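Local coordinates for protein peptidase S15/CocE/NonD (Thaumarchaeota archaeon SCGC AB-539-E09, PDB 4PF1) that acts as a serine aminopeptidase of the alpha/beta-hydrolase fold, probably releasing residues from the N termini of peptides, at residues G227-Y232 with P442-Y447; V436-R441 with W580-D585; P209-Q214 with R248-I253. All coordinates share one frame; numbering follows the deposited sequence.

Contact 1: G227-Y232 with P442-Y447; sequences GSYDTY and PTIPSY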
loop_
_atom_site.group_PDB
_atom_site.type_symbol
_atom_site.label_atom_id
_atom_site.label_comp_id
_atom_site.label_asym_id
_atom_site.label_seq_id
_atom_site.Cartn_x
_atom_site.Cartn_y
_atom_site.Cartn_z
ATOM N N GLY A 227 -6.660 14.891 -23.497
ATOM C CA GLY A 227 -5.394 15.041 -24.204
ATOM C C GLY A 227 -4.253 15.322 -23.246
ATOM O O GLY A 227 -3.105 15.489 -23.667
ATOM N N SER A 228 -4.567 15.376 -21.938
ATOM C CA SER A 228 -3.610 15.691 -20.882
ATOM C C SER A 228 -4.044 15.049 -19.569
ATOM O O SER A 228 -5.230 15.086 -19.235
ATOM C CB SER A 228 -3.500 17.208 -20.719
ATOM O OG SER A 228 -2.488 17.596 -19.804
ATOM N N TYR A 229 -3.088 14.462 -18.823
ATOM C CA TYR A 229 -3.364 13.842 -17.522
ATOM C C TYR A 229 -3.665 14.925 -16.472
ATOM O O TYR A 229 -4.680 14.842 -15.778
ATOM C CB TYR A 229 -2.180 12.953 -17.079
ATOM C CG TYR A 229 -2.431 12.194 -15.792
ATOM C CD1 TYR A 229 -3.286 11.093 -15.762
ATOM C CD2 TYR A 229 -1.799 12.562 -14.607
ATOM C CE1 TYR A 229 -3.519 10.389 -14.581
ATOM C CE2 TYR A 229 -2.017 11.860 -13.422
ATOM C CZ TYR A 229 -2.875 10.773 -13.414
ATOM O OH TYR A 229 -3.101 10.089 -12.245
ATOM N N ASP A 230 -2.804 15.959 -16.392
ATOM C CA ASP A 230 -2.978 17.081 -15.467
ATOM C C ASP A 230 -4.013 18.070 -16.039
ATOM O O ASP A 230 -3.759 18.707 -17.063
ATOM C CB ASP A 230 -1.621 17.767 -15.211
ATOM C CG ASP A 230 -1.625 18.855 -14.151
ATOM O OD1 ASP A 230 -2.521 18.835 -13.278
ATOM O OD2 ASP A 230 -0.710 19.702 -14.172
ATOM N N THR A 231 -5.182 18.184 -15.379
ATOM C CA THR A 231 -6.285 19.053 -15.829
ATOM C C THR A 231 -5.926 20.538 -15.698
ATOM O O THR A 231 -6.393 21.342 -16.502
ATOM C CB THR A 231 -7.594 18.729 -15.090
ATOM O OG1 THR A 231 -7.417 18.926 -13.686
ATOM C CG2 THR A 231 -8.087 17.311 -15.368
ATOM N N TYR A 232 -5.088 20.893 -14.697
ATOM C CA TYR A 232 -4.602 22.262 -14.474
ATOM C C TYR A 232 -4.005 22.814 -15.772
ATOM O O TYR A 232 -4.396 23.890 -16.223
ATOM C CB TYR A 232 -3.559 22.276 -13.338
ATOM C CG TYR A 232 -2.986 23.645 -13.028
ATOM C CD1 TYR A 232 -1.963 24.187 -13.804
ATOM C CD2 TYR A 232 -3.428 24.376 -11.928
ATOM C CE1 TYR A 232 -1.421 25.438 -13.517
ATOM C CE2 TYR A 232 -2.880 25.621 -11.620
ATOM C CZ TYR A 232 -1.882 26.153 -12.423
ATOM O OH TYR A 232 -1.337 27.379 -12.138
ATOM N N PRO A 442 -0.360 16.635 -9.844
ATOM C CA PRO A 442 -1.335 16.820 -10.942
ATOM C C PRO A 442 -2.806 16.774 -10.500
ATOM O O PRO A 442 -3.188 15.944 -9.669
ATOM C CB PRO A 442 -1.006 15.659 -11.887
ATOM C CG PRO A 442 -0.508 14.572 -10.975
ATOM C CD PRO A 442 0.259 15.292 -9.890
ATOM N N THR A 443 -3.635 17.670 -11.064
ATOM C CA THR A 443 -5.075 17.668 -10.784
ATOM C C THR A 443 -5.755 16.782 -11.827
ATOM O O THR A 443 -5.492 16.922 -13.026
ATOM C CB THR A 443 -5.667 19.086 -10.734
ATOM O OG1 THR A 443 -5.501 19.718 -12.003
ATOM C CG2 THR A 443 -5.062 19.941 -9.618
ATOM N N ILE A 444 -6.581 15.837 -11.369
ATOM C CA ILE A 444 -7.252 14.882 -12.257
ATOM C C ILE A 444 -8.785 14.965 -12.090
ATOM O O ILE A 444 -9.251 15.480 -11.069
ATOM C CB ILE A 444 -6.709 13.435 -12.023
ATOM C CG1 ILE A 444 -6.945 12.956 -10.564
ATOM C CG2 ILE A 444 -5.230 13.329 -12.437
ATOM C CD1 ILE A 444 -6.666 11.471 -10.317
ATOM N N PRO A 445 -9.594 14.475 -13.072
ATOM C CA PRO A 445 -11.054 14.557 -12.919
ATOM C C PRO A 445 -11.580 13.695 -11.766
ATOM O O PRO A 445 -10.931 12.728 -11.355
ATOM C CB PRO A 445 -11.583 14.057 -14.271
ATOM C CG PRO A 445 -10.423 14.124 -15.206
ATOM C CD PRO A 445 -9.233 13.847 -14.359
ATOM N N SER A 446 -12.769 14.058 -11.258
ATOM C CA SER A 446 -13.456 13.413 -10.133
ATOM C C SER A 446 -13.790 11.934 -10.390
ATOM O O SER A 446 -13.816 11.145 -9.444
ATOM C CB SER A 446 -14.739 14.171 -9.806
ATOM O OG SER A 446 -15.643 14.157 -10.899
ATOM N N TYR A 447 -14.075 11.572 -11.653
ATOM C CA TYR A 447 -14.446 10.206 -12.043
ATOM C C TYR A 447 -13.227 9.284 -12.239
ATOM O O TYR A 447 -13.407 8.065 -12.272
ATOM C CB TYR A 447 -15.308 10.212 -13.320
ATOM C CG TYR A 447 -14.746 11.050 -14.449
ATOM C CD1 TYR A 447 -13.746 10.556 -15.283
ATOM C CD2 TYR A 447 -15.253 12.318 -14.719
ATOM C CE1 TYR A 447 -13.229 11.322 -16.326
ATOM C CE2 TYR A 447 -14.756 13.086 -15.770
ATOM C CZ TYR A 447 -13.746 12.583 -16.574
ATOM O OH TYR A 447 -13.232 13.346 -17.595
#
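Y229 lays its ring against I444 and P442 where the start of helix 231-238, among the helices inserted between strands 178-184 and 287-292 of the alpha/beta-hydrolase fold, meets a loop of the C-terminal non-catalytic domain. I444 CG2 sits over one face of that ring, 3.8 Å from its centroid, a CH-pi contact, while P442 CG approaches at the edge. Flat and long, tyrosine can offer this face and still send its OH to E450. D230 follows at the N-cap position. With CG anti to the backbone N (chi1 -174°), its short carboxylate serves two partners: OD1 accepts a hydrogen bond from T443 N at 2.7 Å, on the anti side and 29° out of the carboxylate plane, and OD2 pairs with R441. T231, first residue of the helix, answers in the reverse sense: its N donates to T443 O at 2.7 Å, nearly straight at 173°. Threonine suits the place by supplying both a hydroxyl, whose OG1 bonds to T443 OG1 at 2.7 Å and to E205, and a methyl, CG2, that touches P445 CD. Finally Y232 turns its ring away, leaving its CB 3.5 Å from T443 OG1.

Contact 2: V436-R441 with W580-D585; sequences VPYRQR and WFPLYD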
loop_
_atom_site.group_PDB
_atom_site.type_symbol
_atom_site.label_atom_id
_atom_site.label_comp_id
_atom_site.label_asym_id
_atom_site.label_seq_id
_atom_site.Cartn_x
_atom_site.Cartn_y
_atom_site.Cartn_z
ATOM N N VAL A 436 -3.570 29.854 -8.664
ATOM C CA VAL A 436 -3.305 29.006 -7.501
ATOM C C VAL A 436 -4.013 27.639 -7.703
ATOM O O VAL A 436 -5.229 27.610 -7.925
ATOM C CB VAL A 436 -3.744 29.693 -6.170
ATOM C CG1 VAL A 436 -3.359 28.845 -4.962
ATOM C CG2 VAL A 436 -3.154 31.098 -6.047
ATOM N N PRO A 437 -3.276 26.504 -7.668
ATOM C CA PRO A 437 -3.949 25.206 -7.827
ATOM C C PRO A 437 -4.789 24.870 -6.586
ATOM O O PRO A 437 -4.298 25.008 -5.462
ATOM C CB PRO A 437 -2.793 24.232 -8.046
ATOM C CG PRO A 437 -1.627 24.864 -7.375
ATOM C CD PRO A 437 -1.823 26.345 -7.435
ATOM N N TYR A 438 -6.082 24.489 -6.787
ATOM C CA TYR A 438 -7.010 24.182 -5.680
ATOM C C TYR A 438 -6.524 22.974 -4.875
ATOM O O TYR A 438 -6.859 22.836 -3.699
ATOM C CB TYR A 438 -8.456 23.981 -6.187
ATOM C CG TYR A 438 -8.802 22.601 -6.708
ATOM C CD1 TYR A 438 -8.274 22.136 -7.910
ATOM C CD2 TYR A 438 -9.772 21.822 -6.081
ATOM C CE1 TYR A 438 -8.628 20.886 -8.422
ATOM C CE2 TYR A 438 -10.151 20.581 -6.595
ATOM C CZ TYR A 438 -9.572 20.113 -7.763
ATOM O OH TYR A 438 -9.949 18.893 -8.272
ATOM N N ARG A 439 -5.710 22.127 -5.513
ATOM C CA ARG A 439 -5.067 20.967 -4.909
ATOM C C ARG A 439 -3.659 20.880 -5.426
ATOM O O ARG A 439 -3.334 21.537 -6.422
ATOM C CB ARG A 439 -5.817 19.682 -5.261
ATOM C CG ARG A 439 -7.215 19.580 -4.711
ATOM C CD ARG A 439 -7.718 18.166 -4.871
ATOM N NE ARG A 439 -7.325 17.331 -3.734
ATOM C CZ ARG A 439 -7.427 16.008 -3.708
ATOM N NH1 ARG A 439 -7.889 15.349 -4.764
ATOM N NH2 ARG A 439 -7.067 15.332 -2.629
ATOM N N GLN A 440 -2.830 20.022 -4.808
ATOM C CA GLN A 440 -1.470 19.781 -5.274
ATOM C C GLN A 440 -1.525 19.088 -6.634
ATOM O O GLN A 440 -2.426 18.281 -6.883
ATOM C CB GLN A 440 -0.671 18.952 -4.253
ATOM C CG GLN A 440 -0.276 19.766 -3.012
ATOM C CD GLN A 440 0.714 19.064 -2.114
ATOM O OE1 GLN A 440 1.735 19.635 -1.720
ATOM N NE2 GLN A 440 0.409 17.837 -1.716
ATOM N N ARG A 441 -0.631 19.478 -7.543
ATOM C CA ARG A 441 -0.619 18.931 -8.893
ATOM C C ARG A 441 0.055 17.554 -8.926
ATOM O O ARG A 441 0.882 17.270 -8.057
ATOM C CB ARG A 441 0.030 19.914 -9.871
ATOM C CG ARG A 441 -0.981 20.939 -10.361
ATOM C CD ARG A 441 -0.327 22.101 -11.051
ATOM N NE ARG A 441 0.021 21.788 -12.433
ATOM C CZ ARG A 441 0.930 22.452 -13.135
ATOM N NH1 ARG A 441 1.176 22.120 -14.394
ATOM N NH2 ARG A 441 1.597 23.460 -12.585
ATOM N N TRP A 580 -8.696 29.482 -7.653
ATOM C CA TRP A 580 -8.929 28.116 -7.165
ATOM C C TRP A 580 -9.085 27.231 -8.404
ATOM O O TRP A 580 -10.187 26.802 -8.742
ATOM C CB TRP A 580 -10.207 28.112 -6.299
ATOM C CG TRP A 580 -10.078 27.548 -4.915
ATOM C CD1 TRP A 580 -8.963 27.017 -4.332
ATOM C CD2 TRP A 580 -11.130 27.434 -3.948
ATOM N NE1 TRP A 580 -9.253 26.588 -3.056
ATOM C CE2 TRP A 580 -10.580 26.823 -2.798
ATOM C CE3 TRP A 580 -12.489 27.797 -3.939
ATOM C CZ2 TRP A 580 -11.340 26.575 -1.648
ATOM C CZ3 TRP A 580 -13.241 27.546 -2.800
ATOM C CH2 TRP A 580 -12.670 26.936 -1.675
ATOM N N PHE A 581 -7.968 27.012 -9.107
ATOM C CA PHE A 581 -7.881 26.416 -10.440
ATOM C C PHE A 581 -7.397 24.938 -10.440
ATOM O O PHE A 581 -6.584 24.578 -9.595
ATOM C CB PHE A 581 -6.906 27.289 -11.258
ATOM C CG PHE A 581 -7.007 27.177 -12.753
ATOM C CD1 PHE A 581 -8.032 27.810 -13.445
ATOM C CD2 PHE A 581 -6.077 26.440 -13.475
ATOM C CE1 PHE A 581 -8.141 27.689 -14.833
ATOM C CE2 PHE A 581 -6.184 26.321 -14.863
ATOM C CZ PHE A 581 -7.213 26.953 -15.533
ATOM N N PRO A 582 -7.852 24.057 -11.382
ATOM C CA PRO A 582 -8.764 24.296 -12.520
ATOM C C PRO A 582 -10.251 24.107 -12.212
ATOM O O PRO A 582 -11.067 24.293 -13.115
ATOM C CB PRO A 582 -8.285 23.269 -13.548
ATOM C CG PRO A 582 -7.858 22.097 -12.711
ATOM C CD PRO A 582 -7.332 22.672 -11.405
ATOM N N LEU A 583 -10.607 23.725 -10.958
ATOM C CA LEU A 583 -12.005 23.526 -10.542
ATOM C C LEU A 583 -12.840 24.750 -10.921
ATOM O O LEU A 583 -13.856 24.606 -11.593
ATOM C CB LEU A 583 -12.096 23.235 -9.025
ATOM C CG LEU A 583 -13.509 23.030 -8.414
ATOM C CD1 LEU A 583 -14.340 21.993 -9.205
ATOM C CD2 LEU A 583 -13.412 22.616 -6.964
ATOM N N TYR A 584 -12.358 25.951 -10.568
ATOM C CA TYR A 584 -13.009 27.203 -10.945
ATOM C C TYR A 584 -12.239 27.862 -12.073
ATOM O O TYR A 584 -11.006 27.848 -12.058
ATOM C CB TYR A 584 -13.112 28.153 -9.741
ATOM C CG TYR A 584 -14.029 27.640 -8.658
ATOM C CD1 TYR A 584 -13.539 26.869 -7.608
ATOM C CD2 TYR A 584 -15.398 27.887 -8.704
ATOM C CE1 TYR A 584 -14.387 26.367 -6.623
ATOM C CE2 TYR A 584 -16.251 27.406 -7.715
ATOM C CZ TYR A 584 -15.744 26.632 -6.685
ATOM O OH TYR A 584 -16.584 26.148 -5.718
ATOM N N ASP A 585 -12.950 28.445 -13.059
ATOM C CA ASP A 585 -12.272 29.160 -14.141
ATOM C C ASP A 585 -11.664 30.459 -13.580
ATOM O O ASP A 585 -12.127 30.960 -12.551
ATOM C CB ASP A 585 -13.212 29.431 -15.336
ATOM C CG ASP A 585 -14.405 30.336 -15.074
ATOM O OD1 ASP A 585 -14.740 30.554 -13.891
ATOM O OD2 ASP A 585 -15.030 30.783 -16.052
HETATM O O HOH W 1 -7.112 24.822 -1.834
#
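The ring of Y438 lies against L583 and P582. L583 CB stands over the centre of one face, 3.9 Å from the centroid and only 5° off the ring normal, a CH-pi contact, and L583 CD2 lies beside Y438 CD2 and CE2. P582 CD meets the CD1 and CE1 atoms, while F581 O lies at the ring edge. Next to the backbone, Y438 CB touches W580 CD1 at 3.6 Å. Y438 CG is placed between its own backbone N and carbonyl carbon (chi1 84°), which turns the ring toward the other segment; R439 CG packs on its second face. An alanine at Y438 removes the ring held between L583 CB and R439 CG, and would probably open a gap beside P582 and cost W456 one of its edge-to-face partners.

Behind the side chains the backbones form a single beta bridge. F581 N donates to V436 O at 3.0 Å, and Y438 N donates to F581 O at 2.9 Å; these groups flank P437, so proline's missing N-H costs the bridge nothing. Both segments are loops of the beta-rich C-terminal domain, following strands 425-430 and 571-577. The W580 loop is shaped by a cis peptide before P582 and by the bond from Y584 N to W580 O.

Water 1 then joins the segments again: it lies 2.7 Å from Y438 O, to which it can donate, and accepts from W580 NE1, in the plane of the indole. Farther out, W456 meets the rings of both Y438 and W580 edge-to-face, and F581 meets Y232 in the same manner.

Contact 3: P209-Q214 with R248-I253; sequences PYAYNQ and RGMESI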
loop_
_atom_site.group_PDB
_atom_site.type_symbol
_atom_site.label_atom_id
_atom_site.label_comp_id
_atom_site.label_asym_id
_atom_site.label_seq_id
_atom_site.Cartn_x
_atom_site.Cartn_y
_atom_site.Cartn_z
ATOM N N PRO A 209 -17.341 18.264 -18.295
ATOM C CA PRO A 209 -17.328 16.807 -18.556
ATOM C C PRO A 209 -18.659 16.128 -18.221
ATOM O O PRO A 209 -19.084 15.229 -18.949
ATOM C CB PRO A 209 -16.199 16.288 -17.653
ATOM C CG PRO A 209 -15.357 17.484 -17.363
ATOM C CD PRO A 209 -16.316 18.630 -17.299
ATOM N N TYR A 210 -19.332 16.582 -17.144
ATOM C CA TYR A 210 -20.616 16.034 -16.699
ATOM C C TYR A 210 -21.734 16.321 -17.713
ATOM O O TYR A 210 -22.492 15.410 -18.040
ATOM C CB TYR A 210 -20.987 16.577 -15.310
ATOM C CG TYR A 210 -22.310 16.065 -14.785
ATOM C CD1 TYR A 210 -23.483 16.794 -14.964
ATOM C CD2 TYR A 210 -22.385 14.871 -14.073
ATOM C CE1 TYR A 210 -24.702 16.331 -14.480
ATOM C CE2 TYR A 210 -23.601 14.403 -13.575
ATOM C CZ TYR A 210 -24.756 15.138 -13.779
ATOM O OH TYR A 210 -25.954 14.692 -13.288
ATOM N N ALA A 211 -21.842 17.577 -18.205
ATOM C CA ALA A 211 -22.849 17.931 -19.212
ATOM C C ALA A 211 -22.610 17.135 -20.501
ATOM O O ALA A 211 -23.562 16.647 -21.096
ATOM C CB ALA A 211 -22.817 19.427 -19.497
ATOM N N TYR A 212 -21.331 16.931 -20.873
ATOM C CA TYR A 212 -20.939 16.157 -22.053
ATOM C C TYR A 212 -21.375 14.700 -21.918
ATOM O O TYR A 212 -22.064 14.197 -22.790
ATOM C CB TYR A 212 -19.414 16.239 -22.255
ATOM C CG TYR A 212 -18.922 15.698 -23.581
ATOM C CD1 TYR A 212 -18.608 14.351 -23.733
ATOM C CD2 TYR A 212 -18.692 16.548 -24.659
ATOM C CE1 TYR A 212 -18.117 13.853 -24.940
ATOM C CE2 TYR A 212 -18.192 16.065 -25.868
ATOM C CZ TYR A 212 -17.908 14.716 -26.005
ATOM O OH TYR A 212 -17.422 14.235 -27.198
ATOM N N ASN A 213 -20.973 14.029 -20.818
ATOM C CA ASN A 213 -21.265 12.616 -20.562
ATOM C C ASN A 213 -22.765 12.334 -20.453
ATOM O O ASN A 213 -23.256 11.417 -21.105
ATOM C CB ASN A 213 -20.538 12.139 -19.284
ATOM C CG ASN A 213 -19.037 12.076 -19.425
ATOM O OD1 ASN A 213 -18.497 11.944 -20.522
ATOM N ND2 ASN A 213 -18.324 12.176 -18.311
ATOM N N GLN A 214 -23.490 13.129 -19.663
ATOM C CA GLN A 214 -24.927 12.941 -19.447
ATOM C C GLN A 214 -25.800 13.438 -20.616
ATOM O O GLN A 214 -26.974 13.057 -20.685
ATOM C CB GLN A 214 -25.375 13.657 -18.150
ATOM C CG GLN A 214 -24.757 13.101 -16.859
ATOM C CD GLN A 214 -25.250 11.716 -16.519
ATOM O OE1 GLN A 214 -24.495 10.746 -16.542
ATOM N NE2 GLN A 214 -26.524 11.596 -16.179
ATOM N N ARG A 248 -14.452 20.438 -27.521
ATOM C CA ARG A 248 -15.138 19.147 -27.444
ATOM C C ARG A 248 -16.429 19.140 -28.281
ATOM O O ARG A 248 -17.124 18.121 -28.326
ATOM C CB ARG A 248 -15.442 18.786 -25.972
ATOM C CG ARG A 248 -14.399 17.865 -25.335
ATOM C CD ARG A 248 -13.083 18.574 -25.093
ATOM N NE ARG A 248 -12.161 17.757 -24.313
ATOM C CZ ARG A 248 -10.888 18.070 -24.103
ATOM N NH1 ARG A 248 -10.372 19.172 -24.634
ATOM N NH2 ARG A 248 -10.117 17.277 -23.373
ATOM N N GLY A 249 -16.700 20.260 -28.967
ATOM C CA GLY A 249 -17.877 20.438 -29.815
ATOM C C GLY A 249 -19.178 20.358 -29.041
ATOM O O GLY A 249 -20.061 19.574 -29.395
ATOM N N MET A 250 -19.290 21.156 -27.959
ATOM C CA MET A 250 -20.440 21.140 -27.050
ATOM C C MET A 250 -21.497 22.200 -27.388
ATOM O O MET A 250 -22.403 22.432 -26.580
ATOM C CB MET A 250 -19.965 21.330 -25.596
ATOM C CG MET A 250 -19.168 20.162 -25.068
ATOM S SD MET A 250 -18.672 20.361 -23.345
ATOM C CE MET A 250 -20.266 20.219 -22.524
ATOM N N GLU A 251 -21.414 22.807 -28.587
ATOM C CA GLU A 251 -22.350 23.844 -29.036
ATOM C C GLU A 251 -23.812 23.350 -29.089
ATOM O O GLU A 251 -24.720 24.150 -28.876
ATOM C CB GLU A 251 -21.937 24.400 -30.412
ATOM C CG GLU A 251 -20.700 25.288 -30.368
ATOM C CD GLU A 251 -19.357 24.584 -30.484
ATOM O OE1 GLU A 251 -19.320 23.336 -30.398
ATOM O OE2 GLU A 251 -18.338 25.287 -30.669
ATOM N N SER A 252 -24.027 22.037 -29.341
ATOM C CA SER A 252 -25.361 21.428 -29.449
ATOM C C SER A 252 -25.864 20.810 -28.117
ATOM O O SER A 252 -27.027 20.395 -28.042
ATOM C CB SER A 252 -25.370 20.366 -30.547
ATOM O OG SER A 252 -24.466 19.313 -30.251
ATOM N N ILE A 253 -25.001 20.742 -27.082
ATOM C CA ILE A 253 -25.385 20.196 -25.770
ATOM C C ILE A 253 -26.168 21.286 -25.003
ATOM O O ILE A 253 -25.643 22.372 -24.757
ATOM C CB ILE A 253 -24.150 19.641 -24.996
ATOM C CG1 ILE A 253 -23.674 18.308 -25.632
ATOM C CG2 ILE A 253 -24.455 19.454 -23.496
ATOM C CD1 ILE A 253 -22.215 18.015 -25.481
HETATM O O HOH W 2 -15.802 15.829 -28.716
#
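A211 and Y212, on helix 204-215, pack against M250 and I253 in the loop that links helices 241-247 and 254-261. Both segments belong to the helical region inserted between strands 178-184 and 287-292 of the alpha/beta-hydrolase sheet. On the apolar side the side chains meet directly. Y212 CD2 touches M250 CG at 3.7 Å, with M250 CG in the plane of the ring at its edge, and the same CD2 lies 3.9 Å from I253 CD1. The sulfur takes the edge as well: M250 SD is 5.4 Å from the ring centroid and 78° off its normal, a Met-aromatic contact. A bend at the end of the methionine (chi3 69°) carries its CE back toward the helix. Alanine suits this place because its short side chain lets two larger ones approach, A211 CB lying 4.0 Å from M250 CE and 4.3 Å from I253 CG2.

The loop can present these groups because it turns sharply. G249 takes positive phi in a Schellman motif that ends the preceding helix, and a type I turn from M250 leads to I253, the N-cap residue of the next.

At the phenol end R248 O lies in the ring plane, 3.4 Å from Y212 CE2, but the hydroxyl reaches the loop through water 2, which hydrogen-bonds to Y212 OH at 2.7 Å and donates to R248 O. The guanidinium of R248 leads away to W225, while F23 of the third subunit meets the Y212 ring at about a right angle. With no direct hydrogen bond between the segments, the contact rests mainly on apolar side chains, with R248 O at the ring edge and a bridging water at the polar end.

How the contacts relate
Along the chain, 209-214 comes first, and contact 3 brings the chain back to it at 248-253, closing a short loop within the inserted helices. Contact 1 starts inside that loop, at 227-232, but ends far away at 442-447, so the two cross; it connects the inserted helices with the loop after strand 425-430. Contact 2 opens just before that end, at 436-441, and closes at 580-585, crossing contact 1 in turn and tying two loops of the C-terminal domain together. Contacts 2 and 3 are in series and do not touch. Contact 1 meets contact 2 where T231 packs on P582, and contact 3 through Y447 on P209. Contacts 1 and 2 touch the second subunit, contact 3 the third.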